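Local structure of 4-hydroxybutyrate coenzyme A transferase (Shewanella oneidensis, 2OAS) at residues T354-G357 / G358-S361; R400-A403 / L404-A408; A408-D411 / F412-Q415. The protein binds coenzyme A and probably transfers it from an acyl-CoA to a carboxylic acid such as 4-hydroxybutyrate or acetate. One frame throughout, in Å; residues are numbered along the deposited sequence.

Contact 1: T354-G357 / G358-S361; sequences TAAG and GRIS. With COA (coenzyme A), chain C.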
# COMPACT_ATOMS: atom_id res chain seq x y z
N THR A 354 -6.41 6.41 -24.10
CA THR A 354 -5.28 6.01 -24.94
C THR A 354 -4.03 6.87 -24.76
O THR A 354 -3.97 7.75 -23.90
CB THR A 354 -5.64 6.06 -26.44
OG1 THR A 354 -5.83 7.42 -26.85
CG2 THR A 354 -6.90 5.25 -26.72
N ALA A 355 -3.03 6.59 -25.58
CA ALA A 355 -1.79 7.35 -25.53
C ALA A 355 -1.04 7.18 -26.84
O ALA A 355 -1.50 6.49 -27.76
CB ALA A 355 -0.94 6.86 -24.37
N ALA A 356 0.12 7.80 -26.94
CA ALA A 356 0.93 7.69 -28.14
C ALA A 356 0.14 8.07 -29.39
O ALA A 356 0.35 7.50 -30.45
CB ALA A 356 1.45 6.27 -28.27
N GLY A 357 -0.76 9.03 -29.26
CA GLY A 357 -1.53 9.43 -30.41
C GLY A 357 -2.84 8.69 -30.53
O GLY A 357 -3.67 9.00 -31.39
N GLY A 358 -3.04 7.70 -29.67
CA GLY A 358 -4.27 6.93 -29.71
C GLY A 358 -4.05 5.53 -30.23
O GLY A 358 -5.01 4.82 -30.52
N ARG A 359 -2.80 5.12 -30.35
CA ARG A 359 -2.50 3.78 -30.83
C ARG A 359 -2.25 2.83 -29.67
O ARG A 359 -2.27 1.61 -29.84
CB ARG A 359 -1.28 3.78 -31.74
CG ARG A 359 -0.57 5.12 -31.84
CD ARG A 359 -0.92 5.82 -33.16
NE ARG A 359 -0.19 7.08 -33.31
CZ ARG A 359 1.14 7.18 -33.24
NH1 ARG A 359 1.72 8.37 -33.36
NH2 ARG A 359 1.88 6.09 -33.04
N ILE A 360 -2.01 3.38 -28.49
CA ILE A 360 -1.77 2.55 -27.32
C ILE A 360 -2.89 2.76 -26.31
O ILE A 360 -3.24 3.89 -25.95
CB ILE A 360 -0.41 2.89 -26.66
CG1 ILE A 360 0.73 2.67 -27.66
CG2 ILE A 360 -0.20 2.01 -25.43
CD1 ILE A 360 2.12 3.07 -27.15
N SER A 361 -3.46 1.65 -25.85
CA SER A 361 -4.54 1.69 -24.87
C SER A 361 -3.94 1.71 -23.46
O SER A 361 -3.13 0.85 -23.12
CB SER A 361 -5.42 0.45 -25.03
OG SER A 361 -6.43 0.39 -24.04
N1A COA C . 2.03 3.20 -22.86
C2A COA C . 2.96 3.83 -23.80
N3A COA C . 3.10 5.30 -23.62
C4A COA C . 2.33 6.04 -22.61
C5A COA C . 1.43 5.41 -21.68
C6A COA C . 1.27 3.94 -21.84
N6A COA C . 0.40 3.22 -20.99
N7A COA C . 0.86 6.35 -20.84
C8A COA C . 1.43 7.57 -21.24
N9A COA C . 2.34 7.41 -22.31
C1B COA C . 3.12 8.42 -23.00
C2B COA C . 2.39 9.65 -23.63
O2B COA C . 2.39 9.62 -25.01
C3B COA C . 3.07 10.90 -23.05
O3B COA C . 3.55 11.76 -24.13
P3B COA C . 4.29 13.14 -23.89
O7A COA C . 3.54 14.11 -23.07
O8A COA C . 5.60 12.87 -23.21
O9A COA C . 4.60 13.72 -25.18
C4B COA C . 4.13 10.44 -22.13
O4B COA C . 4.15 9.00 -22.11
C5B COA C . 3.71 11.22 -20.82
O5B COA C . 2.43 10.80 -20.33
P1A COA C . 1.31 11.73 -19.53
O1A COA C . 0.89 12.91 -20.24
O2A COA C . 0.06 10.94 -19.20
O3A COA C . 2.09 12.08 -18.20
P2A COA C . 1.48 12.93 -17.05
O4A COA C . 2.30 14.12 -16.85
O5A COA C . 0.13 13.36 -17.34
O6A COA C . 1.29 12.19 -15.80
CBP COA C . 1.65 10.28 -14.18
CCP COA C . 0.77 10.92 -15.40
CDP COA C . 2.91 10.06 -15.08
CEP COA C . 1.07 8.87 -13.72
CAP COA C . 1.98 11.37 -12.94
OAP COA C . 0.64 11.59 -12.42
C9P COA C . 2.83 10.79 -11.80
O9P COA C . 4.01 11.13 -11.73
N8P COA C . 2.20 9.91 -10.89
C7P COA C . 2.68 9.20 -9.71
C6P COA C . 1.93 9.47 -8.35
C5P COA C . 2.39 10.66 -7.59
O5P COA C . 2.52 10.60 -6.37
N4P COA C . 2.66 11.82 -8.40
C3P COA C . 3.14 13.15 -8.04
C2P COA C . 2.38 13.88 -6.87
S1P COA C . 3.49 14.47 -5.56
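A355 and I360 face each other as a hydrogen-bonded antiparallel pair, and A355 O shows how one carbonyl can close a tight turn. A355 O takes G358 N at 2.7 Å from one face of its plane and I360 N at 3.2 Å from the other, with a weak third approach from R359 N. The return bond, A355 N to I360 O, is weak. On the coenzyme side the packing is close: I360 CD1 lies 3.5 Å from A356 CB and equally near C2A of the coenzyme A adenine, while A355 CB touches the same base at C4A. With CG1 anti to the carbonyl carbon (chi1 -59°), CD1 of I360 touches A356 CB and the base on adjoining sides, and CG2 turns to N1A at 3.6 Å. A threonine here lacks CD1, and its loss is likely to open a gap beside A356 CB and leave the C2A side of the adenine less firmly held. The turn itself is looser and more exposed. R359 carries its guanidinium over A356 O without a hydrogen bond, and at G357 and G358 the backbone angles would jam a CB against the preceding carbonyl. T354, facing S361 as the non-hydrogen-bonded pair, sets OG1 3.3 Å from G358 CA. The whole is a beta hairpin with a four-residue loop, whose apolar face and A356 N, weakly bonded to O2B, line the coenzyme A pocket.

Contact 2: R400-A403 / L404-A408; sequences RAQA and LINIA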
# COMPACT_ATOMS: atom_id res chain seq x y z
N ARG A 400 -14.68 -6.25 -12.51
CA ARG A 400 -13.70 -5.21 -12.72
C ARG A 400 -13.34 -5.12 -14.21
O ARG A 400 -13.36 -4.04 -14.81
CB ARG A 400 -12.43 -5.51 -11.90
CG ARG A 400 -12.64 -5.48 -10.37
CD ARG A 400 -11.56 -6.25 -9.59
NE ARG A 400 -10.42 -5.42 -9.18
CZ ARG A 400 -10.36 -4.71 -8.05
NH1 ARG A 400 -11.37 -4.71 -7.19
NH2 ARG A 400 -9.27 -4.00 -7.78
N ALA A 401 -13.01 -6.26 -14.81
CA ALA A 401 -12.66 -6.28 -16.21
C ALA A 401 -13.80 -5.76 -17.05
O ALA A 401 -13.60 -4.97 -17.99
CB ALA A 401 -12.31 -7.70 -16.63
N GLN A 402 -15.02 -6.17 -16.73
CA GLN A 402 -16.17 -5.71 -17.49
C GLN A 402 -16.27 -4.18 -17.43
O GLN A 402 -16.34 -3.52 -18.47
CB GLN A 402 -17.45 -6.35 -16.96
CG GLN A 402 -18.70 -5.91 -17.68
CD GLN A 402 -18.65 -6.23 -19.18
OE1 GLN A 402 -18.77 -7.38 -19.59
NE2 GLN A 402 -18.47 -5.19 -19.99
N ALA A 403 -16.25 -3.62 -16.22
CA ALA A 403 -16.36 -2.17 -16.04
C ALA A 403 -15.23 -1.40 -16.72
O ALA A 403 -15.44 -0.33 -17.28
CB ALA A 403 -16.41 -1.81 -14.56
N LEU A 404 -14.02 -1.95 -16.64
CA LEU A 404 -12.89 -1.30 -17.25
C LEU A 404 -12.99 -1.24 -18.77
O LEU A 404 -12.74 -0.19 -19.37
CB LEU A 404 -11.59 -2.00 -16.85
CG LEU A 404 -11.10 -1.66 -15.45
CD1 LEU A 404 -9.80 -2.39 -15.17
CD2 LEU A 404 -10.89 -0.16 -15.35
N ILE A 405 -13.36 -2.34 -19.41
CA ILE A 405 -13.46 -2.31 -20.86
C ILE A 405 -14.58 -1.36 -21.31
O ILE A 405 -14.61 -0.95 -22.47
CB ILE A 405 -13.73 -3.71 -21.46
CG1 ILE A 405 -15.10 -4.20 -21.06
CG2 ILE A 405 -12.71 -4.71 -20.93
CD1 ILE A 405 -15.42 -5.54 -21.65
N ASN A 406 -15.48 -1.00 -20.41
CA ASN A 406 -16.56 -0.08 -20.77
C ASN A 406 -16.11 1.38 -20.83
O ASN A 406 -16.81 2.21 -21.40
CB ASN A 406 -17.75 -0.20 -19.82
CG ASN A 406 -18.54 -1.47 -20.03
OD1 ASN A 406 -18.76 -1.90 -21.17
ND2 ASN A 406 -19.00 -2.08 -18.93
N ILE A 407 -14.96 1.69 -20.24
CA ILE A 407 -14.45 3.06 -20.29
C ILE A 407 -13.18 3.11 -21.14
O ILE A 407 -12.55 4.15 -21.29
CB ILE A 407 -14.15 3.63 -18.86
CG1 ILE A 407 -13.03 2.83 -18.19
CG2 ILE A 407 -15.42 3.64 -18.02
CD1 ILE A 407 -12.67 3.34 -16.81
N ALA A 408 -12.81 1.96 -21.69
CA ALA A 408 -11.63 1.90 -22.55
C ALA A 408 -12.04 2.41 -23.93
O ALA A 408 -13.21 2.35 -24.30
CB ALA A 408 -11.13 0.46 -22.65
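L404 N meets R400 O and I405 N meets A401 O, two successive i to i+4 bonds of helix 397-405, which illustrate how a helix settles its backbone near its C-terminal end. The first is 2.9 Å long from L404 N to R400 O and lies nearly along the C=O axis; the second, from I405 N to A401 O, measures 3.0 Å with an N-H...O angle of 169°. One residue later the regular pattern weakens. N406 N is divided between Q402 O and A403 O, at 3.3 and 3.2 Å, both weak and bent, whereas I407 N closes a shorter turn on L404 O at 3.0 Å. I405 O is satisfied by the guanidinium of R413 from the following helix.

The side chains pack against the same carbonyls. L404 CG, anti to its own carbonyl carbon, passes R400 O while the leucine covers I383 of strand 382-385. I405 has its long branch between the backbone N and the carbonyl carbon (chi1 68°), an uncommon choice on a helix, and this brings both branches down over the preceding turn. The other end of the contact is polar but well provided for: R400 leads its side chain away from the turn, where NE bonds T313 O, NH2 and NH1 make weak bonds to R377 O and R395 O, and the chain packs on P94 of the second subunit. A403 and I407 share A390, so this face packs on strands 382-385 and 388-391 of the mixed sheet, the latter an outermost strand within the chain. I405 packs closely on the carbonyls of the preceding turn, its CG1 3.0 Å from Q402 O and its CG2 3.1 Å from A401 O.

Contact 3: A408-D411 / F412-Q415; sequences AHPD and FREQ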
# COMPACT_ATOMS: atom_id res chain seq x y z
N ALA A 408 -12.81 1.96 -21.69
CA ALA A 408 -11.63 1.90 -22.55
C ALA A 408 -12.04 2.41 -23.93
O ALA A 408 -13.21 2.35 -24.30
CB ALA A 408 -11.13 0.46 -22.65
N HIS A 409 -11.09 2.93 -24.69
CA HIS A 409 -11.42 3.43 -26.02
C HIS A 409 -12.03 2.29 -26.83
O HIS A 409 -11.50 1.18 -26.86
CB HIS A 409 -10.17 3.96 -26.72
CG HIS A 409 -10.46 4.73 -27.98
ND1 HIS A 409 -10.87 4.13 -29.15
CD2 HIS A 409 -10.37 6.06 -28.25
CE1 HIS A 409 -11.02 5.05 -30.09
NE2 HIS A 409 -10.72 6.23 -29.57
N PRO A 410 -13.17 2.55 -27.50
CA PRO A 410 -13.85 1.54 -28.31
C PRO A 410 -12.98 0.80 -29.33
O PRO A 410 -13.31 -0.31 -29.74
CB PRO A 410 -15.01 2.31 -28.94
CG PRO A 410 -14.51 3.73 -28.95
CD PRO A 410 -13.85 3.86 -27.62
N ASP A 411 -11.86 1.40 -29.75
CA ASP A 411 -11.00 0.72 -30.72
C ASP A 411 -10.28 -0.47 -30.08
O ASP A 411 -9.64 -1.25 -30.78
CB ASP A 411 -9.96 1.67 -31.32
CG ASP A 411 -10.56 2.69 -32.29
OD1 ASP A 411 -11.73 2.49 -32.73
OD2 ASP A 411 -9.87 3.69 -32.62
N PHE A 412 -10.36 -0.61 -28.76
CA PHE A 412 -9.69 -1.73 -28.11
C PHE A 412 -10.63 -2.65 -27.31
O PHE A 412 -10.18 -3.65 -26.74
CB PHE A 412 -8.58 -1.24 -27.17
CG PHE A 412 -7.59 -0.32 -27.81
CD1 PHE A 412 -7.71 1.07 -27.66
CD2 PHE A 412 -6.52 -0.82 -28.53
CE1 PHE A 412 -6.78 1.93 -28.23
CE2 PHE A 412 -5.57 0.04 -29.11
CZ PHE A 412 -5.71 1.42 -28.95
N ARG A 413 -11.91 -2.31 -27.27
CA ARG A 413 -12.89 -3.10 -26.54
C ARG A 413 -12.84 -4.57 -26.92
O ARG A 413 -12.76 -5.44 -26.05
CB ARG A 413 -14.31 -2.57 -26.79
CG ARG A 413 -14.90 -1.75 -25.66
CD ARG A 413 -14.13 -0.49 -25.44
NE ARG A 413 -14.90 0.73 -25.68
CZ ARG A 413 -15.82 1.23 -24.86
NH1 ARG A 413 -16.11 0.61 -23.73
NH2 ARG A 413 -16.44 2.37 -25.16
N GLU A 414 -12.89 -4.84 -28.23
CA GLU A 414 -12.85 -6.19 -28.77
C GLU A 414 -11.63 -6.98 -28.26
O GLU A 414 -11.78 -8.08 -27.72
CB GLU A 414 -12.84 -6.13 -30.31
CG GLU A 414 -12.13 -7.29 -31.01
CD GLU A 414 -11.32 -6.83 -32.26
OE1 GLU A 414 -11.94 -6.61 -33.33
OE2 GLU A 414 -10.06 -6.68 -32.13
N GLN A 415 -10.43 -6.42 -28.42
CA GLN A 415 -9.22 -7.08 -27.93
C GLN A 415 -9.30 -7.32 -26.43
O GLN A 415 -9.09 -8.44 -25.96
CB GLN A 415 -7.97 -6.24 -28.21
CG GLN A 415 -7.24 -6.58 -29.49
CD GLN A 415 -6.75 -8.02 -29.54
OE1 GLN A 415 -6.19 -8.53 -28.58
NE2 GLN A 415 -6.97 -8.68 -30.68
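Two bends in its chain, at chi2 (64°) and chi3 (117°), fold R413 back from the first turn of helix 410-422 over A408 and across P410, and an extended first torsion in H409 (CG anti to the backbone N, chi1 -169°) sets its imidazole beside D411. The second of these makes an N-cap, a worked case of a side chain serving an N-H that the start of a helix cannot pair internally: H409 ND1 accepts D411 N at 3.0 Å, with the donor in the ring plane. Because ND1 is the acceptor, a neutral imidazole would probably carry its proton on NE2. P410, first after the cap, has no N-H to satisfy. The ring of H409 also meets Y387 edge-to-face.

The backbone of the turn is unevenly bonded. F412 N reaches H409 O at 2.8 Å, while R413 N to P410 O is weak at 3.5 Å. The guanidinium of R413 lies with one face toward the A408 carbonyl, whose carbon is 3.7 Å above its plane and displaced toward the rim; A408 O is close to NE without the angle of a hydrogen bond. P410 CA comes instead to the edge of the same group, and P410 CB lies 3.6 Å from R413 NE. NH1 of the arginine is hydrogen-bonded to I405 O and probably to N406 O. F412 takes D411 CB over one face of its ring, while its edge points at H409, CD1 lying 3.9 Å from H409 CB.

All three contacts belong to the C-terminal acetyl-CoA hydrolase/transferase domain and follow in order along the chain: the hairpin of contact 1, then helix 397-405 in contact 2, then the start of helix 410-422 in contact 3, with A408 shared by the last two. Contact 3 is the middle piece, its centre about 11 Å from that of contact 1 and about 10 Å from that of contact 2; the centres of contacts 1 and 2 are about 17 Å apart. It touches the hairpin where H409 and F412 pack on T354, and F412 also on S361. The face of the hairpin opposite coenzyme A thus rests on the helix start, and contact 3 is tied to contact 2 by R413 NH1.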